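Local coordinates for sugar isomerase (Sinorhizobium meliloti, PDB 3QC0), which probably isomerises a sugar and binds a zinc ion in a xylose isomerase-like TIM barrel, at residues 137-143 against 171-175; 199-203 against 236-241; 205-210 against 221-227. All coordinates share one frame; numbering follows the deposited sequence.

Contact 1 of 3, residues 137-143 against 171-175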
loop_
_atom_site.group_PDB
_atom_site.type_symbol
_atom_site.label_atom_id
_atom_site.label_comp_id
_atom_site.label_asym_id
_atom_site.label_seq_id
_atom_site.Cartn_x
_atom_site.Cartn_y
_atom_site.Cartn_z
ATOM N N VAL A 137 -5.125 26.413 -14.744
ATOM C CA VAL A 137 -4.791 24.980 -14.740
ATOM C C VAL A 137 -5.100 24.395 -13.336
ATOM O O VAL A 137 -4.364 24.652 -12.374
ATOM C CB VAL A 137 -3.330 24.725 -15.108
ATOM C CG1 VAL A 137 -2.984 23.197 -15.008
ATOM C CG2 VAL A 137 -2.989 25.255 -16.512
ATOM N N PRO A 138 -6.186 23.608 -13.227
ATOM C CA PRO A 138 -6.442 22.905 -11.941
ATOM C C PRO A 138 -5.302 21.969 -11.606
ATOM O O PRO A 138 -4.774 21.320 -12.507
ATOM C CB PRO A 138 -7.720 22.121 -12.222
ATOM C CG PRO A 138 -8.402 22.975 -13.337
ATOM C CD PRO A 138 -7.251 23.335 -14.215
ATOM N N LEU A 139 -4.919 21.949 -10.332
ATOM C CA LEU A 139 -3.893 21.011 -9.869
ATOM C C LEU A 139 -4.603 19.806 -9.289
ATOM O O LEU A 139 -5.415 19.955 -8.387
ATOM C CB LEU A 139 -3.004 21.658 -8.806
ATOM C CG LEU A 139 -2.187 22.877 -9.290
ATOM C CD1 LEU A 139 -1.306 23.448 -8.147
ATOM C CD2 LEU A 139 -1.344 22.563 -10.565
ATOM N N ALA A 140 -4.260 18.615 -9.760
ATOM C CA ALA A 140 -4.880 17.376 -9.294
ATOM C C ALA A 140 -3.871 16.576 -8.506
ATOM O O ALA A 140 -2.991 15.938 -9.090
ATOM C CB ALA A 140 -5.413 16.542 -10.490
ATOM N N ILE A 141 -3.996 16.601 -7.183
ATOM C CA ILE A 141 -3.189 15.726 -6.325
ATOM C C ILE A 141 -3.651 14.302 -6.563
ATOM O O ILE A 141 -4.839 13.973 -6.370
ATOM C CB ILE A 141 -3.371 16.080 -4.835
ATOM C CG1 ILE A 141 -3.014 17.540 -4.527
ATOM C CG2 ILE A 141 -2.562 15.094 -3.940
ATOM C CD1 ILE A 141 -3.338 17.978 -3.085
ATOM N N GLU A 142 -2.708 13.460 -6.952
ATOM C CA GLU A 142 -2.998 12.033 -7.182
ATOM C C GLU A 142 -2.467 11.254 -5.974
ATOM O O GLU A 142 -1.269 11.081 -5.833
ATOM C CB GLU A 142 -2.348 11.535 -8.470
ATOM C CG GLU A 142 -2.883 10.169 -8.889
ATOM C CD GLU A 142 -2.175 9.570 -10.074
ATOM O OE1 GLU A 142 -1.031 9.959 -10.316
ATOM O OE2 GLU A 142 -2.793 8.716 -10.731
ATOM N N PRO A 143 -3.357 10.850 -5.052
ATOM C CA PRO A 143 -2.814 9.912 -4.030
ATOM C C PRO A 143 -2.297 8.668 -4.746
ATOM O O PRO A 143 -2.963 8.159 -5.661
ATOM C CB PRO A 143 -4.022 9.620 -3.130
ATOM C CG PRO A 143 -5.223 9.929 -3.979
ATOM C CD PRO A 143 -4.793 11.075 -4.891
ATOM N N GLY A 171 -8.552 25.757 -6.432
ATOM C CA GLY A 171 -7.564 25.481 -7.504
ATOM C C GLY A 171 -6.835 24.160 -7.429
ATOM O O GLY A 171 -6.066 23.818 -8.341
ATOM N N VAL A 172 -7.124 23.437 -6.342
ATOM C CA VAL A 172 -6.499 22.141 -6.141
ATOM C C VAL A 172 -7.586 21.112 -5.820
ATOM O O VAL A 172 -8.486 21.326 -4.996
ATOM C CB VAL A 172 -5.304 22.192 -5.140
ATOM C CG1 VAL A 172 -5.729 22.601 -3.724
ATOM C CG2 VAL A 172 -4.538 20.830 -5.124
ATOM N N GLY A 173 -7.502 19.986 -6.531
ATOM C CA GLY A 173 -8.422 18.875 -6.351
ATOM C C GLY A 173 -7.655 17.573 -6.368
ATOM O O GLY A 173 -6.454 17.564 -6.100
ATOM N N VAL A 174 -8.355 16.504 -6.730
ATOM C CA VAL A 174 -7.770 15.160 -6.715
ATOM C C VAL A 174 -7.964 14.416 -8.032
ATOM O O VAL A 174 -8.986 14.570 -8.702
ATOM C CB VAL A 174 -8.318 14.307 -5.501
ATOM C CG1 VAL A 174 -7.898 14.922 -4.161
ATOM C CG2 VAL A 174 -9.855 14.077 -5.585
ATOM N N ALA A 175 -6.993 13.579 -8.373
ATOM C CA ALA A 175 -7.117 12.561 -9.392
ATOM C C ALA A 175 -7.257 11.219 -8.686
ATOM O O ALA A 175 -6.399 10.836 -7.899
ATOM C CB ALA A 175 -5.858 12.541 -10.308
HETATM O O HOH W 1 -5.303 25.861 -10.115
HETATM O O HOH W 2 -5.381 8.387 -7.041
#
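The carbonyl oxygen of G171 is gripped twice: L139 N donates to G171 O at 3.0 Å in an almost straight bond (177°), and a water that also donates to V137 O reaches it at 2.8 Å. From there the two parallel strands pair through the backbone. G173 N gives the shortest of the four strand-to-strand bonds, 2.8 Å to L139 O, while I141 N takes G173 O in turn. The last bond, A175 N to I141 O at 3.0 Å, comes from well above the carbonyl plane, about 50° out of it, consistent with the marked twist between the strands. Beyond it a second water donates to both P143 O and A175 O, joining the ends where the pairing stops. On one face of the sheet the CG2 branch of V172, in one of two conformers, lies across I141, 3.7 Å from I141 CG1. On the other face A140 CB meets A175 CB at 4.0 Å, and the CG of E142 packs beside that methyl. In one of two conformers, CG anti to the backbone N (chi1 -167°) and an extended chain carry the E142 carboxylate past A175 to the zinc ion, which D177, H204 and E248 also bind. L139 and I141 face outward onto helix 114-135, I141 and V174 onto helix 158-168, and strands 100-103 and 200-205 continue the barrel wall beyond 139-141 and 172-177 respectively.

Contact 2 of 3, residues 199-203 against 236-241; sequences AILAH and IEAAGF
F241 and I200 interlock where the helix of a beta-alpha-beta unit (strand 200-205, helix 229-238, strand 245-247) turns back toward the wall of the TIM barrel. The phenyl ring is the main bump. With its CG anti to the backbone N (chi1 -176°), it reaches inward and lodges against the strand, where I200, L201 O, A202 CA and H203 CB together form the hollow. I200 CG2 rises under one face of the ring as a CH-pi contact, 3.9 Å from the centroid and offset toward the rim. Farther along the ring, F241 CZ comes within 3.9 Å of A202 CA, and F241 CE2 approaches H203 CB obliquely. The other branch of I200 makes a bump of its own: its CD1 points back at the helix end and touches A239 CB at 3.8 Å, with I236 CG2 somewhat farther off.

The helix end is shaped for this fit by a Schellman motif. F241 N bonds to I236 O and G240 N to E237 O, and G240, at positive phi, reverses the chain so that F241 turns inward beside A239. Helix 187-196 adds to the apolar surroundings, A194 packing on I200 and I191 on both I236 and A239.

At the other end of the contact I236 CD1 projects over the H203 imidazole, whose ND1 accepts a hydrogen bond from R233 NH1, of helix 229-238. I236 CD1 stands almost exactly above the centre of the H203 ring, 3.4 Å from the centroid and only 5° off the ring normal.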
loop_
_atom_site.group_PDB
_atom_site.type_symbol
_atom_site.label_atom_id
_atom_site.label_comp_id
_atom_site.label_asym_id
_atom_site.label_seq_id
_atom_site.Cartn_x
_atom_site.Cartn_y
_atom_site.Cartn_z
ATOM N N ALA A 199 -14.084 18.418 -5.561
ATOM C CA ALA A 199 -12.636 18.287 -5.730
ATOM C C ALA A 199 -12.228 17.258 -6.782
ATOM O O ALA A 199 -11.050 17.147 -7.032
ATOM C CB ALA A 199 -11.968 17.916 -4.350
ATOM N N ILE A 200 -13.158 16.476 -7.347
ATOM C CA ILE A 200 -12.769 15.373 -8.258
ATOM C C ILE A 200 -12.437 15.964 -9.622
ATOM O O ILE A 200 -13.277 16.604 -10.270
ATOM C CB ILE A 200 -13.806 14.228 -8.371
ATOM C CG1 ILE A 200 -14.191 13.700 -6.969
ATOM C CG2 ILE A 200 -13.254 13.117 -9.345
ATOM C CD1 ILE A 200 -15.352 12.684 -7.012
ATOM N N LEU A 201 -11.194 15.802 -10.039
ATOM C CA LEU A 201 -10.729 16.320 -11.329
ATOM C C LEU A 201 -10.443 15.263 -12.379
ATOM O O LEU A 201 -10.406 15.578 -13.561
ATOM C CB LEU A 201 -9.464 17.152 -11.133
ATOM C CG LEU A 201 -9.607 18.459 -10.368
ATOM C CD1 LEU A 201 -8.295 19.137 -9.959
ATOM C CD2 LEU A 201 -10.424 19.462 -11.245
ATOM N N ALA A 202 -10.196 14.020 -11.968
ATOM C CA ALA A 202 -9.867 12.976 -12.915
ATOM C C ALA A 202 -10.152 11.638 -12.288
ATOM O O ALA A 202 -10.140 11.517 -11.049
ATOM C CB ALA A 202 -8.388 13.058 -13.356
ATOM N N HIS A 203 -10.356 10.660 -13.158
ATOM C CA HIS A 203 -10.624 9.263 -12.785
ATOM C C HIS A 203 -9.818 8.385 -13.702
ATOM O O HIS A 203 -10.051 8.388 -14.931
ATOM C CB HIS A 203 -12.122 8.985 -12.924
ATOM C CG HIS A 203 -12.522 7.576 -12.639
ATOM N ND1 HIS A 203 -13.736 7.060 -13.027
ATOM C CD2 HIS A 203 -11.879 6.571 -11.972
ATOM C CE1 HIS A 203 -13.835 5.810 -12.605
ATOM N NE2 HIS A 203 -12.707 5.473 -12.008
ATOM N N ILE A 236 -18.190 7.565 -7.969
ATOM C CA ILE A 236 -17.644 8.815 -8.513
ATOM C C ILE A 236 -18.737 9.671 -9.218
ATOM O O ILE A 236 -18.833 10.900 -8.991
ATOM C CB ILE A 236 -16.417 8.519 -9.416
ATOM C CG1 ILE A 236 -15.206 8.094 -8.547
ATOM C CG2 ILE A 236 -16.064 9.732 -10.248
ATOM C CD1 ILE A 236 -14.004 7.584 -9.378
ATOM N N GLU A 237 -19.574 9.003 -9.986
ATOM C CA GLU A 237 -20.719 9.657 -10.664
ATOM C C GLU A 237 -21.711 10.188 -9.631
ATOM O O GLU A 237 -22.201 11.315 -9.775
ATOM C CB GLU A 237 -21.369 8.687 -11.630
ATOM C CG GLU A 237 -20.523 8.453 -12.895
ATOM C CD GLU A 237 -21.092 7.423 -13.822
ATOM O OE1 GLU A 237 -22.164 6.858 -13.511
ATOM O OE2 GLU A 237 -20.468 7.118 -14.858
ATOM N N ALA A 238 -22.004 9.400 -8.587
ATOM C CA ALA A 238 -22.910 9.868 -7.503
ATOM C C ALA A 238 -22.363 11.065 -6.754
ATOM O O ALA A 238 -23.135 11.937 -6.321
ATOM C CB ALA A 238 -23.264 8.737 -6.540
ATOM N N ALA A 239 -21.034 11.177 -6.712
ATOM C CA ALA A 239 -20.330 12.276 -6.108
ATOM C C ALA A 239 -20.275 13.513 -6.999
ATOM O O ALA A 239 -19.781 14.553 -6.565
ATOM C CB ALA A 239 -18.877 11.837 -5.741
ATOM N N GLY A 240 -20.732 13.379 -8.245
ATOM C CA GLY A 240 -20.868 14.525 -9.150
ATOM C C GLY A 240 -19.814 14.672 -10.237
ATOM O O GLY A 240 -19.774 15.669 -10.948
ATOM N N PHE A 241 -18.927 13.697 -10.384
ATOM C CA PHE A 241 -17.967 13.706 -11.467
ATOM C C PHE A 241 -18.396 12.770 -12.614
ATOM O O PHE A 241 -18.541 11.549 -12.441
ATOM C CB PHE A 241 -16.568 13.296 -10.965
ATOM C CG PHE A 241 -15.515 13.376 -12.020
ATOM C CD1 PHE A 241 -14.949 14.596 -12.342
ATOM C CD2 PHE A 241 -15.115 12.250 -12.719
ATOM C CE1 PHE A 241 -13.962 14.689 -13.322
ATOM C CE2 PHE A 241 -14.121 12.337 -13.731
ATOM C CZ PHE A 241 -13.567 13.573 -14.019
#

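Contact 3 of 3, residues 205-210 against 221-227; sequences ICDWLV and MMGDGVI
The carboxylate of D207 collects backbone N-H groups from the 221-227 loop. I227 N donates to D207 OD1 at 2.9 Å along the syn lone pair, while W208 N, from its own segment, meets the same oxygen on the anti side. D207 OD2 accepts from G223 N at 2.9 Å, also anti and 17° out of the carboxylate plane, and more weakly from G225 N. Between the backbones, V226 N bonds to W208 O at 3.0 Å, and a water links V210 N with D224 O. This loop lies at the C-terminal end of barrel strand 200-205, and M221 to D224 form a type II beta turn closed by D224 N to M221 O, with G223 taking the positive phi. Apolar contacts lie along the rest of the interface. I227 CG1 rests on W208 CB at 3.8 Å, and V210 CG2 meets V226 CG1 at 3.6 Å, their side chains crossing at about a right angle. M222 SE, of a selenomethionine bent at chi2 and chi3, lies 4.0 Å from I205 CD1 and beside the buried C206 N, which has no hydrogen-bonding partner. V226 packs on L107 of the second subunit, W208 and V210 on its A150.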
loop_
_atom_site.group_PDB
_atom_site.type_symbol
_atom_site.label_atom_id
_atom_site.label_comp_id
_atom_site.label_asym_id
_atom_site.label_seq_id
_atom_site.Cartn_x
_atom_site.Cartn_y
_atom_site.Cartn_z
ATOM N N ILE A 205 -8.384 4.606 -14.770
ATOM C CA ILE A 205 -8.785 3.207 -14.738
ATOM C C ILE A 205 -7.729 2.258 -15.294
ATOM O O ILE A 205 -6.889 2.633 -16.092
ATOM C CB ILE A 205 -10.138 2.971 -15.440
ATOM C CG1 ILE A 205 -10.086 3.449 -16.893
ATOM C CG2 ILE A 205 -11.270 3.636 -14.638
ATOM C CD1 ILE A 205 -11.353 2.983 -17.715
ATOM N N CYS A 206 -7.817 1.019 -14.795
ATOM C CA CYS A 206 -6.864 -0.078 -15.016
ATOM C C CYS A 206 -7.332 -1.140 -14.009
ATOM O O CYS A 206 -8.456 -1.063 -13.524
ATOM C CB CYS A 206 -5.407 0.336 -14.794
ATOM S SG CYS A 206 -5.098 0.962 -13.148
ATOM N N ASP A 207 -6.502 -2.131 -13.745
ATOM C CA ASP A 207 -6.892 -3.149 -12.801
ATOM C C ASP A 207 -5.716 -3.634 -11.964
ATOM O O ASP A 207 -4.548 -3.440 -12.342
ATOM C CB ASP A 207 -7.562 -4.346 -13.523
ATOM C CG ASP A 207 -8.776 -4.901 -12.763
ATOM O OD1 ASP A 207 -8.822 -4.780 -11.495
ATOM O OD2 ASP A 207 -9.685 -5.498 -13.419
ATOM N N TRP A 208 -6.062 -4.238 -10.830
ATOM C CA TRP A 208 -5.114 -4.845 -9.916
ATOM C C TRP A 208 -5.115 -6.348 -10.117
ATOM O O TRP A 208 -6.116 -7.005 -9.855
ATOM C CB TRP A 208 -5.467 -4.475 -8.452
ATOM C CG TRP A 208 -4.425 -5.012 -7.498
ATOM C CD1 TRP A 208 -4.367 -6.285 -6.970
ATOM C CD2 TRP A 208 -3.269 -4.333 -6.997
ATOM N NE1 TRP A 208 -3.280 -6.403 -6.150
ATOM C CE2 TRP A 208 -2.584 -5.224 -6.155
ATOM C CE3 TRP A 208 -2.789 -3.055 -7.112
ATOM C CZ2 TRP A 208 -1.417 -4.873 -5.507
ATOM C CZ3 TRP A 208 -1.625 -2.706 -6.492
ATOM C CH2 TRP A 208 -0.962 -3.601 -5.667
ATOM N N LEU A 209 -4.005 -6.867 -10.632
ATOM C CA LEU A 209 -3.913 -8.291 -10.974
ATOM C C LEU A 209 -3.615 -9.157 -9.763
ATOM O O LEU A 209 -2.945 -8.725 -8.838
ATOM C CB LEU A 209 -2.849 -8.494 -12.056
ATOM C CG LEU A 209 -3.073 -7.760 -13.387
ATOM C CD1 LEU A 209 -1.831 -8.020 -14.272
ATOM C CD2 LEU A 209 -4.425 -8.178 -14.005
ATOM N N VAL A 210 -4.080 -10.406 -9.837
ATOM C CA VAL A 210 -3.718 -11.425 -8.853
ATOM C C VAL A 210 -3.052 -12.603 -9.599
ATOM O O VAL A 210 -3.726 -13.323 -10.332
ATOM C CB VAL A 210 -4.939 -11.911 -8.018
ATOM C CG1 VAL A 210 -4.543 -13.108 -7.106
ATOM C CG2 VAL A 210 -5.530 -10.733 -7.197
HETATM N N MSE A 221 -5.138 -4.674 -17.507
HETATM C CA MSE A 221 -6.240 -4.224 -18.300
HETATM C C MSE A 221 -7.520 -4.394 -17.476
HETATM O O MSE A 221 -7.706 -5.399 -16.774
HETATM C CB MSE A 221 -6.307 -5.082 -19.567
HETATM C CG MSE A 221 -7.442 -4.790 -20.514
HETATM SE SE MSE A 221 -7.509 -3.024 -21.275
HETATM C CE MSE A 221 -5.895 -3.310 -22.394
HETATM N N MSE A 222 -8.408 -3.440 -17.596
HETATM C CA MSE A 222 -9.676 -3.475 -16.876
HETATM C C MSE A 222 -10.396 -4.784 -17.120
HETATM O O MSE A 222 -10.620 -5.163 -18.262
HETATM C CB MSE A 222 -10.600 -2.356 -17.325
HETATM C CG MSE A 222 -10.170 -0.981 -16.987
HETATM SE SE MSE A 222 -8.882 -0.181 -18.221
HETATM C CE MSE A 222 -9.827 -0.260 -19.869
ATOM N N GLY A 223 -10.796 -5.461 -16.055
ATOM C CA GLY A 223 -11.460 -6.757 -16.123
ATOM C C GLY A 223 -10.559 -7.966 -15.970
ATOM O O GLY A 223 -11.062 -9.086 -15.792
ATOM N N ASP A 224 -9.251 -7.778 -16.070
ATOM C CA ASP A 224 -8.312 -8.871 -15.891
ATOM C C ASP A 224 -7.959 -9.033 -14.419
ATOM O O ASP A 224 -7.348 -10.049 -14.030
ATOM C CB ASP A 224 -7.019 -8.651 -16.693
ATOM C CG ASP A 224 -7.163 -8.955 -18.196
ATOM O OD1 ASP A 224 -8.236 -9.459 -18.610
ATOM O OD2 ASP A 224 -6.150 -8.758 -18.909
ATOM N N GLY A 225 -8.323 -8.039 -13.596
ATOM C CA GLY A 225 -7.998 -8.078 -12.159
ATOM C C GLY A 225 -9.238 -8.076 -11.284
ATOM O O GLY A 225 -10.302 -8.523 -11.693
ATOM N N VAL A 226 -9.083 -7.553 -10.060
ATOM C CA VAL A 226 -10.058 -7.697 -8.989
ATOM C C VAL A 226 -10.752 -6.431 -8.553
ATOM O O VAL A 226 -11.547 -6.465 -7.604
ATOM C CB VAL A 226 -9.399 -8.327 -7.745
ATOM C CG1 VAL A 226 -8.834 -9.684 -8.104
ATOM C CG2 VAL A 226 -8.387 -7.370 -7.109
ATOM N N ILE A 227 -10.471 -5.303 -9.182
ATOM C CA ILE A 227 -11.082 -4.053 -8.747
ATOM C C ILE A 227 -12.537 -3.992 -9.155
ATOM O O ILE A 227 -12.891 -4.327 -10.273
ATOM C CB ILE A 227 -10.335 -2.810 -9.305
ATOM C CG1 ILE A 227 -8.869 -2.802 -8.815
ATOM C CG2 ILE A 227 -11.067 -1.516 -8.914
ATOM C CD1 ILE A 227 -8.054 -1.600 -9.258
HETATM O O HOH W 3 -12.097 -5.828 -12.400
HETATM O O HOH W 4 -5.819 -11.130 -12.049
#

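Following the chain from the N terminus, contact 1 comes first: strand 139-141 leads through helix 158-168 to strand 172-177, and the pairing of the two strands closes that loop. Strand 200-205 then joins the barrel wall, A199 and L201 probably hydrogen-bonding to V174, so contacts 1 and 2 share a sheet and touch directly. Contact 2 closes a second, longer loop when the end of helix 229-238 returns to the strand. Contact 3 falls within that loop, drawing together two parts of the excursion at the C-terminal end of the strand. Contacts 1 and 3 do not touch, but H204, which falls in sequence between residues 203 and 205, binds the zinc together with E142 of contact 1.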